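Local coordinates for protein broad specificity aminotransferase (Leishmania mexicana, PDB 4WB0) that probably transfers amino groups between a broad range of amino acids and 2-oxo acids, using pyridoxal 5'-phosphate as cofactor, at residues A[257-261]-A[262-266]; A[322-325]-A[326-329]. All blocks are in the same frame, centred on the assembly; numbering follows the deposited sequence. Where two conformers were deposited one is given.

Contact 1. Residues A[257-261]-A[262-266]; sequences FSKNM and GLYSE. With CAC (cacodylate ion), chain C.
The Ser-Phe-Ser-Lys-Asn loop of this aminotransferase family, which in relatives carries the lysine that holds pyridoxal phosphate, turns back on itself so that Tyr264 lies against Ser258 and Lys259. Ser258 O sits 3.2 Å above the Tyr264 ring, over its centre. The side chains of Lys259 and Tyr264 cross at about a right angle, Lys259 CG coming obliquely to 3.9 Å from Tyr264 CE2; Lys259 NZ bonds Gly46 O. Gly262 makes the turn with positive phi (69°), and the closing bond, from Leu263 N to Phe257 O, is weak at 3.4 Å. Beyond it Met261 and Leu263 run side by side, SD 3.8 Å from CD1.

Ser258 OG donates to cacodylate O1 at 2.6 Å. Thr113, Arg267 and residues of the other subunit also bind this ion, probably from the crystallisation liquor; its place is consistent with the cofactor phosphate site. One water joins Ser258 OG to Leu263 O; a second links Lys259 O to Tyr264 OH, which also bonds Tyr48 N. The loop connects strand 252-256 to strand 268-274: Phe257 packs on helix 84-95, Met261 on helix 301-312 and Asn260 on helix 314-344, while Tyr264 meets an aromatic ring of the neighbouring subunit edge-to-face.

Contact 2. Residues A[322-325]-A[326-329]; sequences AELS and AMAE
Four successive backbone bonds join residues 322-325 to 326-329, each from an N-H to the carbonyl four residues earlier. Ala326 N reaches Ala322 O at 3.0 Å, and Met327 N and Glu329 N meet Glu323 O and Ser325 O at the same length. Ala328 N to Leu324 O, 2.9 Å, is the straightest of the four, with an N-H...O angle of 172°; the other three donors are tilted from their carbonyl planes. This is regular alpha-helix, two turns from within helix 314-344.

Side-chain packing centres on Met327. Its CG stands beside its own backbone N (chi1 -71°), which lays the side chain back along the preceding turn, CG lying against Glu323 O at 3.3 Å. Chi2 (151°) carries SD on to within 4.2 Å of Leu324 CD1, a loose apolar approach, and the bend at chi3 then sets only the direction of CE. Both residues belong to the buried side of the helix, Met327 packing on Tyr48 and Tyr229.

Polar side chains differ by side. Buried Glu323 is engaged through both oxygens, OE2 in a salt bridge with Arg59 and OE1 accepting from Val60 N, which would help fix the carboxylate's rotation, whereas Glu329 lies at the surface.

Contact 1 and contact 2 illustrate how a buried loop, probably of the active site, and one helix packed against it differ in chemistry. Every touching residue of 257-266 is buried; its irregular backbone is accompanied by water bridges, a side chain binds an anion, and the other subunit also touches it. Residues 322-329 are only partly buried, repeat one backbone pattern, and touch no other chain of the assembly. The centres of the two contacts lie about 15 Å apart, yet they meet directly: Asn260 O is 3.7 Å from Leu324 CD1, and Lys259 O is 4.2 Å from Met327 CE. The helix thus turns its apolar side to the loop's backbone, and Tyr48 and Tyr229 each have a partner in both contacts.

Contact 1. Residues A[257-261]-A[262-266]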
ATOM      1  N   PHE A 257     -10.951  -8.713   0.754  1.00 20.07           N
ATOM      2  CA  PHE A 257     -11.766  -8.958   1.943  1.00 19.99           C
ATOM      3  C   PHE A 257     -12.522  -7.715   2.418  1.00 20.86           C
ATOM      4  O   PHE A 257     -13.096  -7.684   3.514  1.00 19.29           O
ATOM      5  CB  PHE A 257     -10.870  -9.537   3.028  1.00 22.50           C
ATOM      6  CG  PHE A 257     -10.495 -10.948   2.747  1.00 21.90           C
ATOM      7  CD1 PHE A 257      -9.380 -11.215   1.990  1.00 21.81           C
ATOM      8  CD2 PHE A 257     -11.288 -12.007   3.169  1.00 24.53           C
ATOM      9  CE1 PHE A 257      -9.043 -12.471   1.666  1.00 23.09           C
ATOM     10  CE2 PHE A 257     -10.923 -13.319   2.842  1.00 26.24           C
ATOM     11  CZ  PHE A 257      -9.801 -13.529   2.060  1.00 22.43           C
ATOM     12  N   SER A 258     -12.532  -6.647   1.616  1.00 19.02           N
ATOM     13  CA  SER A 258     -13.214  -5.433   2.043  1.00 20.29           C
ATOM     14  C   SER A 258     -14.691  -5.645   2.240  1.00 19.34           C
ATOM     15  O   SER A 258     -15.277  -5.165   3.217  1.00 21.13           O
ATOM     16  CB  SER A 258     -13.027  -4.312   1.014  1.00 21.02           C
ATOM     17  OG  SER A 258     -11.650  -3.968   0.936  1.00 23.76           O
ATOM     18  N   LYS A 259     -15.316  -6.302   1.264  1.00 21.83           N
ATOM     19  CA  LYS A 259     -16.760  -6.388   1.286  1.00 22.68           C
ATOM     20  C   LYS A 259     -17.299  -7.587   2.074  1.00 23.23           C
ATOM     21  O   LYS A 259     -18.224  -7.390   2.866  1.00 24.59           O
ATOM     22  CB  LYS A 259     -17.327  -6.400  -0.156  1.00 26.39           C
ATOM     23  CG  LYS A 259     -17.355  -4.990  -0.848  1.00 35.58           C
ATOM     24  CD  LYS A 259     -16.246  -4.910  -1.867  1.00 37.06           C
ATOM     25  CE  LYS A 259     -15.815  -3.440  -2.186  1.00 43.91           C
ATOM     26  NZ  LYS A 259     -16.922  -2.524  -2.498  1.00 45.06           N
ATOM     27  N   ASN A 260     -16.753  -8.797   1.854  1.00 21.17           N
ATOM     28  CA  ASN A 260     -17.298 -10.004   2.481  1.00 19.82           C
ATOM     29  C   ASN A 260     -16.910 -10.126   3.959  1.00 23.19           C
ATOM     30  O   ASN A 260     -17.607 -10.775   4.715  1.00 25.68           O
ATOM     31  CB  ASN A 260     -16.894 -11.292   1.710  1.00 23.94           C
ATOM     32  CG  ASN A 260     -15.390 -11.442   1.442  1.00 25.86           C
ATOM     33  OD1 ASN A 260     -14.526 -10.837   2.088  1.00 24.65           O
ATOM     34  ND2 ASN A 260     -15.085 -12.267   0.450  1.00 24.95           N
ATOM     35  N   MET A 261     -15.853  -9.450   4.393  1.00 19.94           N
ATOM     36  CA  MET A 261     -15.521  -9.410   5.825  1.00 20.46           C
ATOM     37  C   MET A 261     -15.680  -8.001   6.416  1.00 21.02           C
ATOM     38  O   MET A 261     -15.502  -7.802   7.595  1.00 19.96           O
ATOM     39  CB  MET A 261     -14.090  -9.989   5.984  1.00 21.46           C
ATOM     40  CG  MET A 261     -13.876 -10.811   7.166  1.00 30.42           C
ATOM     41  SD  MET A 261     -12.183 -11.532   7.159  1.00 31.38           S
ATOM     42  CE  MET A 261     -12.420 -13.240   6.613  1.00 26.05           C
ATOM     43  N   GLY A 262     -16.003  -7.021   5.558  1.00 20.65           N
ATOM     44  CA  GLY A 262     -16.195  -5.671   5.960  1.00 21.15           C
ATOM     45  C   GLY A 262     -14.929  -4.960   6.403  1.00 20.64           C
ATOM     46  O   GLY A 262     -14.994  -4.007   7.175  1.00 22.29           O
ATOM     47  N   LEU A 263     -13.804  -5.425   5.919  1.00 19.32           N
ATOM     48  CA  LEU A 263     -12.517  -4.880   6.361  1.00 20.62           C
ATOM     49  C   LEU A 263     -12.068  -3.766   5.405  1.00 21.98           C
ATOM     50  O   LEU A 263     -10.900  -3.687   5.087  1.00 22.59           O
ATOM     51  CB  LEU A 263     -11.479  -6.003   6.411  1.00 19.94           C
ATOM     52  CG  LEU A 263     -11.770  -6.959   7.568  1.00 21.54           C
ATOM     53  CD1 LEU A 263     -10.696  -8.065   7.478  1.00 22.77           C
ATOM     54  CD2 LEU A 263     -11.774  -6.209   8.905  1.00 20.21           C
ATOM     55  N   TYR A 264     -12.995  -2.897   4.996  1.00 23.49           N
ATOM     56  CA  TYR A 264     -12.683  -1.880   3.977  1.00 21.26           C
ATOM     57  C   TYR A 264     -11.427  -1.055   4.339  1.00 23.39           C
ATOM     58  O   TYR A 264     -10.554  -0.863   3.508  1.00 24.75           O
ATOM     59  CB  TYR A 264     -13.841  -0.894   3.787  1.00 24.32           C
ATOM     60  CG  TYR A 264     -15.210  -1.537   3.551  1.00 23.52           C
ATOM     61  CD1 TYR A 264     -16.038  -1.868   4.603  1.00 22.46           C
ATOM     62  CD2 TYR A 264     -15.665  -1.784   2.261  1.00 25.19           C
ATOM     63  CE1 TYR A 264     -17.317  -2.478   4.373  1.00 22.82           C
ATOM     64  CE2 TYR A 264     -16.893  -2.391   2.024  1.00 25.87           C
ATOM     65  CZ  TYR A 264     -17.722  -2.723   3.083  1.00 24.98           C
ATOM     66  OH  TYR A 264     -18.951  -3.331   2.838  1.00 26.60           O
ATOM     67  N   SER A 265     -11.364  -0.598   5.578  1.00 20.81           N
ATOM     68  CA  SER A 265     -10.320   0.305   6.007  1.00 23.74           C
ATOM     69  C   SER A 265      -8.991  -0.382   6.236  1.00 22.34           C
ATOM     70  O   SER A 265      -7.997   0.330   6.387  1.00 24.02           O
ATOM     71  CB  SER A 265     -10.711   1.044   7.264  1.00 24.20           C
ATOM     72  OG  SER A 265     -11.105   0.148   8.284  1.00 25.21           O
ATOM     73  N   GLU A 266      -8.934  -1.712   6.250  1.00 21.02           N
ATOM     74  CA  GLU A 266      -7.686  -2.352   6.656  1.00 22.56           C
ATOM     75  C   GLU A 266      -6.928  -2.907   5.443  1.00 24.25           C
ATOM     76  O   GLU A 266      -5.752  -3.242   5.574  1.00 25.82           O
ATOM     77  CB  GLU A 266      -7.926  -3.401   7.762  1.00 26.31           C
ATOM     78  CG  GLU A 266      -8.410  -2.766   9.107  1.00 29.38           C
ATOM     79  CD  GLU A 266      -7.736  -1.400   9.473  1.00 35.74           C
ATOM     80  OE1 GLU A 266      -6.464  -1.232   9.363  1.00 29.91           O
ATOM     81  OE2 GLU A 266      -8.528  -0.477   9.839  1.00 35.39           O
TER
HETATM   82 AS   CAC C 501     -10.967  -2.555  -2.720  0.96 47.67          AS
HETATM   83  O1  CAC C 501     -11.454  -2.250  -1.052  0.96 26.77           O
HETATM   84  O2  CAC C 501      -9.294  -2.220  -2.975  0.96 28.12           O
HETATM   85  C1  CAC C 501     -11.507  -4.336  -3.316  0.96 57.11           C
HETATM   86  C2  CAC C 501     -11.947  -1.310  -3.870  0.96146.49           C
HETATM   87  O   HOH W   1      -9.830  -4.990   2.915  1.00 27.61           O
HETATM   88  O   HOH W   2     -19.295  -5.406   4.448  1.00 24.14           O

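Contact 2. Residues A[322-325]-A[326-329]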
ATOM      1  N   ALA A 322     -22.154 -17.649   8.325  1.00 28.50           N
ATOM      2  CA  ALA A 322     -23.570 -17.388   8.637  1.00 28.67           C
ATOM      3  C   ALA A 322     -23.896 -15.876   8.569  1.00 27.75           C
ATOM      4  O   ALA A 322     -24.956 -15.468   8.068  1.00 29.11           O
ATOM      5  CB  ALA A 322     -23.914 -17.972  10.026  1.00 28.89           C
ATOM      6  N   GLU A 323     -22.975 -15.043   9.053  1.00 26.10           N
ATOM      7  CA  GLU A 323     -23.132 -13.614   9.037  1.00 27.43           C
ATOM      8  C   GLU A 323     -23.194 -13.064   7.582  1.00 30.19           C
ATOM      9  O   GLU A 323     -24.047 -12.235   7.236  1.00 26.40           O
ATOM     10  CB  GLU A 323     -21.982 -13.009   9.843  1.00 31.99           C
ATOM     11  CG  GLU A 323     -22.106 -11.592  10.150  1.00 33.67           C
ATOM     12  CD  GLU A 323     -21.326 -11.120  11.401  1.00 33.25           C
ATOM     13  OE1 GLU A 323     -20.329 -11.782  11.907  1.00 30.72           O
ATOM     14  OE2 GLU A 323     -21.731 -10.012  11.861  1.00 33.06           O
ATOM     15  N   LEU A 324     -22.358 -13.623   6.722  1.00 26.43           N
ATOM     16  CA  LEU A 324     -22.302 -13.194   5.317  1.00 25.70           C
ATOM     17  C   LEU A 324     -23.569 -13.682   4.577  1.00 25.04           C
ATOM     18  O   LEU A 324     -24.148 -12.973   3.772  1.00 26.57           O
ATOM     19  CB  LEU A 324     -21.034 -13.744   4.659  1.00 24.03           C
ATOM     20  CG  LEU A 324     -20.768 -13.381   3.209  1.00 23.17           C
ATOM     21  CD1 LEU A 324     -20.738 -11.832   3.112  1.00 25.24           C
ATOM     22  CD2 LEU A 324     -19.490 -14.022   2.676  1.00 25.44           C
ATOM     23  N   SER A 325     -24.008 -14.891   4.870  1.00 25.58           N
ATOM     24  CA  SER A 325     -25.246 -15.391   4.332  0.60 26.33           C
ATOM     25  C   SER A 325     -26.429 -14.494   4.695  1.00 27.42           C
ATOM     26  O   SER A 325     -27.328 -14.254   3.866  1.00 26.29           O
ATOM     27  CB  SER A 325     -25.489 -16.792   4.846  0.60 29.20           C
ATOM     28  OG  SER A 325     -26.612 -17.334   4.233  0.60 29.09           O
ATOM     29  N   ALA A 326     -26.427 -13.999   5.932  1.00 26.92           N
ATOM     30  CA  ALA A 326     -27.499 -13.099   6.348  1.00 29.77           C
ATOM     31  C   ALA A 326     -27.411 -11.756   5.659  1.00 28.94           C
ATOM     32  O   ALA A 326     -28.456 -11.167   5.388  1.00 25.39           O
ATOM     33  CB  ALA A 326     -27.513 -12.894   7.865  1.00 31.28           C
ATOM     34  N   MET A 327     -26.189 -11.284   5.402  1.00 30.07           N
ATOM     35  CA  MET A 327     -25.983 -10.048   4.689  1.00 27.19           C
ATOM     36  C   MET A 327     -26.526 -10.195   3.279  1.00 27.79           C
ATOM     37  O   MET A 327     -27.284  -9.328   2.814  1.00 25.45           O
ATOM     38  CB  MET A 327     -24.510  -9.622   4.652  1.00 25.74           C
ATOM     39  CG  MET A 327     -24.008  -9.138   6.020  1.00 27.53           C
ATOM     40  SD  MET A 327     -22.214  -9.429   6.229  1.00 30.13           S
ATOM     41  CE  MET A 327     -21.658  -8.207   5.056  1.00 25.87           C
ATOM     42  N   ALA A 328     -26.154 -11.269   2.596  1.00 27.81           N
ATOM     43  CA  ALA A 328     -26.659 -11.505   1.249  1.00 27.64           C
ATOM     44  C   ALA A 328     -28.199 -11.577   1.262  1.00 30.97           C
ATOM     45  O   ALA A 328     -28.871 -11.152   0.311  1.00 29.55           O
ATOM     46  CB  ALA A 328     -26.071 -12.777   0.670  1.00 26.32           C
ATOM     47  N   GLU A 329     -28.770 -12.157   2.317  1.00 32.90           N
ATOM     48  CA  GLU A 329     -30.219 -12.274   2.365  1.00 37.50           C
ATOM     49  C   GLU A 329     -30.896 -10.898   2.604  1.00 28.72           C
ATOM     50  O   GLU A 329     -31.955 -10.650   2.058  1.00 29.93           O
ATOM     51  CB  GLU A 329     -30.639 -13.269   3.434  1.00 45.16           C
ATOM     52  CG  GLU A 329     -32.117 -13.359   3.563  1.00 58.79           C
ATOM     53  CD  GLU A 329     -32.582 -14.593   4.289  1.00 73.99           C
ATOM     54  OE1 GLU A 329     -31.931 -14.982   5.282  1.00 78.05           O
ATOM     55  OE2 GLU A 329     -33.607 -15.179   3.855  1.00 81.45           O
TER